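Local coordinates for aminoglycoside 6-adenylyltransferase (Bacillus subtilis, PDB 2PBE), which transfers a nucleotidyl group from ATP or GTP to O-6 of streptomycin, also adenylylates streptidine, and so mediates bacterial resistance to streptomycin, at residues N60-W63 and L64-F67; R219-S222 and N223-E227; T275-T278 and E279-C283. All coordinates share one frame; numbering follows the deposited sequence.

The three contacts are local turns and helix segments that follow one another along the chain, and none touches another. Contacts 1 and 2 have centres 27 Å apart, with nearest atoms about 11 Å apart. Helix 6-19 is a shared neighbour: Ile66 and Phe67 touch it from contact 1, Arg219 and Tyr220 from the 219-222 segment. Contact 3, on the final helix 270-283, is 30 Å from contact 2 and 56 Å from contact 1, centre to centre; contacts 1 and 3 lie on opposite sides of the chain's centre. All three are local structural packing, running from the edge of the mixed sheet (contact 1) to the C-terminal helices (contact 3).

Contact 1 (N60-W63 and L64-F67); sequences NDQW and LEIF
Glu65 N donates to Gln62 O over 2.9 Å, and the N-H...O angle of 158° makes this the straighter and shorter of the two hydrogen bonds across the contact. The donor stands well above the plane of the Gln62 carbonyl, 48° out of it, and therefore does not use a lone-pair direction. Leu64 N adds a weak bond to Asp61 O at 3.4 Å. Phe67 N then reaches Leu64 O at 3.0 Å, so each of the three donors meets a carbonyl three residues back.

Both carboxylates find lysines outside the turn: Asp61 OD2 forms a salt bridge with Lys75, and Glu65 OE1 forms one with Lys69. A weak bond from Trp63 NE1 to Asn60 O, 3.1 Å long, ties the indole back to the start of the segment.

Repeated i to i-3 bonding is the mark of 3-10 geometry, which includes residues 65-67 and begins earlier in the chain. The turn belongs to the connection between helix 54-58 and strand 70-74, an outermost strand of the mixed sheet.

With chi1 at 61°, Trp63 holds CG between its backbone N and carbonyl carbon, and the indole lies beside Leu64, the two side chains pointing the same way. Leu64 CG sits over the six-membered ring of Trp63, 3.7 Å from its centroid, in a CH-pi contact. The CD2 branch reaches the rim, with Leu64 CD2 3.5 Å from Trp63 CH2, while CD1 turns to the CB of Asp61. Farther along, Trp63 CZ3 lies at the edge of the Phe67 ring, near its plane, 3.8 Å from Phe67 CE2. Trp63 also packs edge-to-face with Phe57 and Tyr92. Leu64 continues onto Met73 and Ile94 of the sheet, whereas Phe67 packs edge-to-face with Phe16 of helix 6-19.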
loop_
_atom_site.group_PDB
_atom_site.type_symbol
_atom_site.label_atom_id
_atom_site.label_comp_id
_atom_site.label_asym_id
_atom_site.label_seq_id
_atom_site.Cartn_x
_atom_site.Cartn_y
_atom_site.Cartn_z
ATOM N N ASN A 60 14.744 25.000 -9.620
ATOM C CA ASN A 60 14.242 25.999 -8.673
ATOM C C ASN A 60 13.398 25.330 -7.593
ATOM O O ASN A 60 13.263 24.117 -7.584
ATOM C CB ASN A 60 13.440 27.102 -9.382
ATOM C CG ASN A 60 12.171 26.590 -10.003
ATOM O OD1 ASN A 60 12.196 25.820 -10.963
ATOM N ND2 ASN A 60 11.042 27.024 -9.455
ATOM N N ASP A 61 12.824 26.119 -6.689
ATOM C CA ASP A 61 12.063 25.567 -5.575
ATOM C C ASP A 61 10.541 25.636 -5.630
ATOM O O ASP A 61 9.889 25.463 -4.604
ATOM C CB ASP A 61 12.546 26.208 -4.268
ATOM C CG ASP A 61 14.049 26.069 -4.064
ATOM O OD1 ASP A 61 14.642 25.079 -4.560
ATOM O OD2 ASP A 61 14.636 26.949 -3.393
ATOM N N GLN A 62 9.976 25.870 -6.810
ATOM C CA GLN A 62 8.524 25.967 -6.969
ATOM C C GLN A 62 7.772 24.660 -6.694
ATOM O O GLN A 62 6.737 24.659 -6.022
ATOM C CB GLN A 62 8.182 26.451 -8.386
ATOM C CG GLN A 62 8.115 27.964 -8.565
ATOM C CD GLN A 62 7.058 28.607 -7.681
ATOM O OE1 GLN A 62 5.871 28.278 -7.761
ATOM N NE2 GLN A 62 7.487 29.542 -6.836
ATOM N N TRP A 63 8.295 23.549 -7.206
ATOM C CA TRP A 63 7.652 22.254 -7.017
ATOM C C TRP A 63 7.436 21.903 -5.531
ATOM O O TRP A 63 6.615 21.038 -5.200
ATOM C CB TRP A 63 8.470 21.162 -7.692
ATOM C CG TRP A 63 9.819 21.044 -7.126
ATOM C CD1 TRP A 63 10.913 21.808 -7.445
ATOM C CD2 TRP A 63 10.229 20.141 -6.108
ATOM N NE1 TRP A 63 11.990 21.428 -6.674
ATOM C CE2 TRP A 63 11.606 20.405 -5.843
ATOM C CE3 TRP A 63 9.572 19.123 -5.383
ATOM C CZ2 TRP A 63 12.349 19.680 -4.873
ATOM C CZ3 TRP A 63 10.308 18.394 -4.416
ATOM C CH2 TRP A 63 11.690 18.685 -4.172
ATOM N N LEU A 64 8.182 22.570 -4.654
ATOM C CA LEU A 64 8.096 22.343 -3.216
ATOM C C LEU A 64 6.848 22.942 -2.585
ATOM O O LEU A 64 6.423 22.525 -1.519
ATOM C CB LEU A 64 9.330 22.925 -2.532
ATOM C CG LEU A 64 10.658 22.173 -2.657
ATOM C CD1 LEU A 64 11.802 23.090 -2.303
ATOM C CD2 LEU A 64 10.649 20.970 -1.755
ATOM N N GLU A 65 6.272 23.925 -3.258
ATOM C CA GLU A 65 5.088 24.632 -2.779
ATOM C C GLU A 65 3.927 23.683 -2.560
ATOM O O GLU A 65 3.004 23.989 -1.788
ATOM C CB GLU A 65 4.699 25.717 -3.799
ATOM C CG GLU A 65 4.212 27.031 -3.200
ATOM C CD GLU A 65 5.278 27.733 -2.370
ATOM O OE1 GLU A 65 5.216 27.651 -1.119
ATOM O OE2 GLU A 65 6.176 28.362 -2.974
ATOM N N ILE A 66 3.988 22.529 -3.218
ATOM C CA ILE A 66 2.935 21.528 -3.119
ATOM C C ILE A 66 2.790 20.939 -1.718
ATOM O O ILE A 66 1.705 20.497 -1.325
ATOM C CB ILE A 66 3.169 20.382 -4.130
ATOM C CG1 ILE A 66 1.901 19.526 -4.242
ATOM C CG2 ILE A 66 4.381 19.544 -3.699
ATOM C CD1 ILE A 66 1.967 18.446 -5.291
ATOM N N PHE A 67 3.883 20.942 -0.964
ATOM C CA PHE A 67 3.844 20.376 0.373
ATOM C C PHE A 67 3.252 21.327 1.397
ATOM O O PHE A 67 3.020 20.942 2.545
ATOM C CB PHE A 67 5.243 19.959 0.798
ATOM C CG PHE A 67 5.888 18.967 -0.124
ATOM C CD1 PHE A 67 5.254 17.750 -0.415
ATOM C CD2 PHE A 67 7.136 19.231 -0.692
ATOM C CE1 PHE A 67 5.863 16.785 -1.274
ATOM C CE2 PHE A 67 7.761 18.285 -1.552
ATOM C CZ PHE A 67 7.123 17.055 -1.840
#

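Contact 2 (R219-S222 and N223-E227); sequences RYLS and NKEWE
Ser222 and Glu225 face each other across the first turn of helix 223-230, each side chain reaching for the other residue's backbone. Ser222 occupies the N-cap, and its chi1 of 62° places OG between the backbone N and the carbonyl carbon, which turns it toward Glu225 N. There Ser222 OG accepts a weak bond from Glu225 N, 3.3 Å away.

The return bond is shorter. Glu225 has CG beside its own backbone N, anti to the carbonyl carbon, and the extended chain beyond carries OE1 back to Ser222 N. Glu225 OE1 accepts from Ser222 N at 2.6 Å with an N-H...O angle of 166°. The N-H meets OE1 on the anti side, 18° out of the carboxylate plane. This reciprocal pair, N-cap with the third helical residue, is a capping box. Behind it Trp226 N closes the first regular helical bond, to Ser222 O at 3.0 Å.

Leu221, the residue before the cap, supplies the apolar flank. Its side chain runs obliquely to that of Glu225, with Leu221 CG 3.7 Å from Glu225 CB, and at about a right angle to Trp226. There Leu221 CD2 approaches the indole at its edge, near the ring plane, 4.2 Å from Trp226 CD1. The pairing of the residue before the N-cap with the fourth helical residue has the spacing of a hydrophobic staple, though the touch is loose. Outside the turn, Trp226 makes a cation-pi contact with Lys218, and Glu225 packs on Met196 and Ile200 of helix 177-204.

The box gives the N-H of the cap residue a firm carboxylate partner and that of Glu225, in the first turn, a weaker hydroxyl one. A carboxylate held at a helix N-terminus is probably stabilised in its charged form by the peptide dipoles.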
loop_
_atom_site.group_PDB
_atom_site.type_symbol
_atom_site.label_atom_id
_atom_site.label_comp_id
_atom_site.label_asym_id
_atom_site.label_seq_id
_atom_site.Cartn_x
_atom_site.Cartn_y
_atom_site.Cartn_z
ATOM N N ARG A 219 -4.917 5.550 -1.494
ATOM C CA ARG A 219 -4.021 6.219 -2.426
ATOM C C ARG A 219 -3.574 5.298 -3.551
ATOM O O ARG A 219 -2.560 5.544 -4.185
ATOM C CB ARG A 219 -2.788 6.724 -1.688
ATOM C CG ARG A 219 -2.090 7.886 -2.331
ATOM C CD ARG A 219 -1.989 8.969 -1.300
ATOM N NE ARG A 219 -3.300 9.293 -0.737
ATOM C CZ ARG A 219 -4.331 9.794 -1.424
ATOM N NH1 ARG A 219 -4.222 10.056 -2.727
ATOM N NH2 ARG A 219 -5.502 9.988 -0.822
ATOM N N TYR A 220 -4.320 4.237 -3.796
ATOM C CA TYR A 220 -3.962 3.315 -4.855
ATOM C C TYR A 220 -5.192 2.880 -5.598
ATOM O O TYR A 220 -5.146 2.641 -6.795
ATOM C CB TYR A 220 -3.285 2.098 -4.275
ATOM C CG TYR A 220 -1.846 2.350 -3.924
ATOM C CD1 TYR A 220 -0.876 2.583 -4.937
ATOM C CD2 TYR A 220 -1.430 2.395 -2.570
ATOM C CE1 TYR A 220 0.479 2.860 -4.606
ATOM C CE2 TYR A 220 -0.099 2.676 -2.221
ATOM C CZ TYR A 220 0.856 2.912 -3.233
ATOM O OH TYR A 220 2.153 3.198 -2.840
ATOM N N LEU A 221 -6.293 2.746 -4.862
ATOM C CA LEU A 221 -7.571 2.341 -5.426
ATOM C C LEU A 221 -8.268 3.547 -6.029
ATOM O O LEU A 221 -8.127 4.669 -5.527
ATOM C CB LEU A 221 -8.464 1.767 -4.329
ATOM C CG LEU A 221 -8.418 0.308 -3.894
ATOM C CD1 LEU A 221 -7.046 -0.281 -4.113
ATOM C CD2 LEU A 221 -8.805 0.241 -2.426
ATOM N N SER A 222 -9.008 3.311 -7.098
ATOM C CA SER A 222 -9.768 4.360 -7.737
ATOM C C SER A 222 -10.957 4.581 -6.801
ATOM O O SER A 222 -11.079 3.892 -5.782
ATOM C CB SER A 222 -10.251 3.901 -9.107
ATOM O OG SER A 222 -11.112 2.792 -8.986
ATOM N N ASN A 223 -11.830 5.521 -7.132
ATOM C CA ASN A 223 -12.975 5.776 -6.269
ATOM C C ASN A 223 -13.957 4.619 -6.321
ATOM O O ASN A 223 -14.611 4.294 -5.316
ATOM C CB ASN A 223 -13.669 7.077 -6.667
ATOM C CG ASN A 223 -12.740 8.266 -6.577
ATOM O OD1 ASN A 223 -11.928 8.358 -5.643
ATOM N ND2 ASN A 223 -12.845 9.184 -7.546
ATOM N N LYS A 224 -14.051 3.990 -7.486
ATOM C CA LYS A 224 -14.949 2.872 -7.643
ATOM C C LYS A 224 -14.486 1.737 -6.731
ATOM O O LYS A 224 -15.289 1.151 -5.992
ATOM C CB LYS A 224 -14.949 2.406 -9.092
ATOM C CG LYS A 224 -15.980 1.328 -9.379
ATOM C CD LYS A 224 -15.673 0.623 -10.680
ATOM C CE LYS A 224 -16.678 -0.476 -10.973
ATOM N NZ LYS A 224 -16.294 -1.241 -12.185
ATOM N N GLU A 225 -13.187 1.452 -6.769
ATOM C CA GLU A 225 -12.598 0.384 -5.979
ATOM C C GLU A 225 -12.695 0.651 -4.491
ATOM O O GLU A 225 -12.788 -0.283 -3.702
ATOM C CB GLU A 225 -11.140 0.175 -6.387
ATOM C CG GLU A 225 -10.971 -0.034 -7.900
ATOM C CD GLU A 225 -9.517 -0.062 -8.356
ATOM O OE1 GLU A 225 -8.731 0.829 -7.967
ATOM O OE2 GLU A 225 -9.159 -0.971 -9.133
ATOM N N TRP A 226 -12.674 1.924 -4.097
ATOM C CA TRP A 226 -12.777 2.240 -2.676
ATOM C C TRP A 226 -14.214 2.103 -2.226
ATOM O O TRP A 226 -14.491 1.803 -1.068
ATOM C CB TRP A 226 -12.304 3.659 -2.372
ATOM C CG TRP A 226 -11.890 3.820 -0.934
ATOM C CD1 TRP A 226 -10.852 3.166 -0.289
ATOM C CD2 TRP A 226 -12.461 4.707 0.030
ATOM N NE1 TRP A 226 -10.737 3.602 1.013
ATOM C CE2 TRP A 226 -11.706 4.545 1.247
ATOM C CE3 TRP A 226 -13.530 5.630 0.002
ATOM C CZ2 TRP A 226 -11.990 5.281 2.425
ATOM C CZ3 TRP A 226 -13.820 6.379 1.193
ATOM C CH2 TRP A 226 -13.041 6.191 2.385
ATOM N N GLU A 227 -15.135 2.358 -3.138
ATOM C CA GLU A 227 -16.533 2.229 -2.800
ATOM C C GLU A 227 -16.862 0.752 -2.640
ATOM O O GLU A 227 -17.677 0.380 -1.798
ATOM C CB GLU A 227 -17.413 2.849 -3.882
ATOM C CG GLU A 227 -17.564 4.353 -3.727
ATOM C CD GLU A 227 -18.576 4.926 -4.686
ATOM O OE1 GLU A 227 -19.482 4.171 -5.117
ATOM O OE2 GLU A 227 -18.467 6.134 -4.996
#

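Contact 3 (T275-T278 and E279-C283); sequences TKYT and EGIYC
The Tyr277 ring carries Ile281 CD1 over one face, with the methyl 3.8 Å from the ring centroid and 29° off its normal, a CH-pi contact. The offset is toward the phenol end: Ile281 CD1 is nearest Tyr277 CZ, at 3.4 Å, and also lies close to OH. Tyr277 CG is anti to the backbone N (chi1 178°), and Ile281, one turn on, sets its CD1 methyl over the ring. A second ring, that of Tyr282, is met obliquely by Thr278 O and packs edge-to-face with Phe246 and Trp242.

On another side of the helix, Thr275 and Glu279 run side by side, with Thr275 CG2 4.0 Å from Glu279 OE2. Thr275 OG1 is engaged by Asp271 O and Arg253.

Backbone bonds set this spacing: Glu279 N to Thr275 O, at 3.0 Å, is followed by Gly280 to Lys276, Ile281 to Tyr277 and Tyr282 to Thr278. Tyr277, Thr278 and Ile281 pack on helix 151-173, Thr278 also on helix 238-263. The i to i-4 ladder is that of an alpha-helix, here the last one of the chain, laid against those two helices in the C-terminal helical bundle.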
loop_
_atom_site.group_PDB
_atom_site.type_symbol
_atom_site.label_atom_id
_atom_site.label_comp_id
_atom_site.label_asym_id
_atom_site.label_seq_id
_atom_site.Cartn_x
_atom_site.Cartn_y
_atom_site.Cartn_z
ATOM N N THR A 275 -17.990 -21.951 -1.805
ATOM C CA THR A 275 -19.248 -21.338 -2.148
ATOM C C THR A 275 -20.337 -22.408 -1.867
ATOM O O THR A 275 -21.328 -22.106 -1.195
ATOM C CB THR A 275 -19.234 -20.871 -3.632
ATOM O OG1 THR A 275 -18.405 -19.707 -3.734
ATOM C CG2 THR A 275 -20.633 -20.530 -4.142
ATOM N N LYS A 276 -20.150 -23.642 -2.358
ATOM C CA LYS A 276 -21.135 -24.702 -2.112
ATOM C C LYS A 276 -21.312 -24.854 -0.613
ATOM O O LYS A 276 -22.429 -24.906 -0.089
ATOM C CB LYS A 276 -20.676 -26.060 -2.674
ATOM C CG LYS A 276 -20.629 -26.182 -4.194
ATOM C CD LYS A 276 -20.295 -27.632 -4.587
ATOM C CE LYS A 276 -20.022 -27.767 -6.076
ATOM N NZ LYS A 276 -19.722 -29.171 -6.442
ATOM N N TYR A 277 -20.183 -24.901 0.071
ATOM C CA TYR A 277 -20.166 -25.065 1.508
ATOM C C TYR A 277 -20.937 -24.001 2.287
ATOM O O TYR A 277 -21.963 -24.310 2.900
ATOM C CB TYR A 277 -18.716 -25.126 1.970
ATOM C CG TYR A 277 -18.563 -25.255 3.464
ATOM C CD1 TYR A 277 -18.896 -26.458 4.142
ATOM C CD2 TYR A 277 -18.099 -24.154 4.229
ATOM C CE1 TYR A 277 -18.771 -26.558 5.564
ATOM C CE2 TYR A 277 -17.964 -24.242 5.642
ATOM C CZ TYR A 277 -18.300 -25.438 6.298
ATOM O OH TYR A 277 -18.165 -25.488 7.664
ATOM N N THR A 278 -20.485 -22.752 2.264
ATOM C CA THR A 278 -21.209 -21.739 3.029
ATOM C C THR A 278 -22.653 -21.559 2.549
ATOM O O THR A 278 -23.509 -21.083 3.297
ATOM C CB THR A 278 -20.489 -20.366 3.041
ATOM O OG1 THR A 278 -21.117 -19.482 2.107
ATOM C CG2 THR A 278 -19.025 -20.519 2.688
ATOM N N GLU A 279 -22.931 -21.967 1.316
ATOM C CA GLU A 279 -24.282 -21.869 0.795
ATOM C C GLU A 279 -25.091 -22.938 1.524
ATOM O O GLU A 279 -26.230 -22.704 1.920
ATOM C CB GLU A 279 -24.289 -22.119 -0.713
ATOM C CG GLU A 279 -25.150 -21.127 -1.503
ATOM C CD GLU A 279 -24.729 -20.981 -2.974
ATOM O OE1 GLU A 279 -24.589 -22.010 -3.680
ATOM O OE2 GLU A 279 -24.552 -19.830 -3.436
ATOM N N GLY A 280 -24.481 -24.108 1.719
ATOM C CA GLY A 280 -25.154 -25.197 2.402
ATOM C C GLY A 280 -25.610 -24.817 3.792
ATOM O O GLY A 280 -26.718 -25.128 4.217
ATOM N N ILE A 281 -24.744 -24.106 4.496
ATOM C CA ILE A 281 -25.018 -23.669 5.859
ATOM C C ILE A 281 -25.935 -22.442 5.948
ATOM O O ILE A 281 -26.788 -22.366 6.842
ATOM C CB ILE A 281 -23.678 -23.411 6.582
ATOM C CG1 ILE A 281 -22.970 -24.761 6.766
ATOM C CG2 ILE A 281 -23.889 -22.665 7.905
ATOM C CD1 ILE A 281 -21.514 -24.632 7.060
ATOM N N TYR A 282 -25.765 -21.505 5.023
ATOM C CA TYR A 282 -26.563 -20.289 4.985
ATOM C C TYR A 282 -28.054 -20.580 4.817
ATOM O O TYR A 282 -28.895 -19.968 5.485
ATOM C CB TYR A 282 -26.071 -19.400 3.846
ATOM C CG TYR A 282 -26.820 -18.087 3.730
ATOM C CD1 TYR A 282 -26.686 -17.084 4.721
ATOM C CD2 TYR A 282 -27.699 -17.845 2.636
ATOM C CE1 TYR A 282 -27.419 -15.854 4.637
ATOM C CE2 TYR A 282 -28.443 -16.610 2.539
ATOM C CZ TYR A 282 -28.290 -15.628 3.552
ATOM O OH TYR A 282 -29.004 -14.452 3.509
ATOM N N CYS A 283 -28.369 -21.513 3.925
ATOM C CA CYS A 283 -29.753 -21.887 3.656
ATOM C C CYS A 283 -30.286 -22.789 4.764
ATOM O O CYS A 283 -30.895 -22.328 5.739
ATOM C CB CYS A 283 -29.845 -22.624 2.317
ATOM S SG CYS A 283 -29.158 -21.742 0.874
#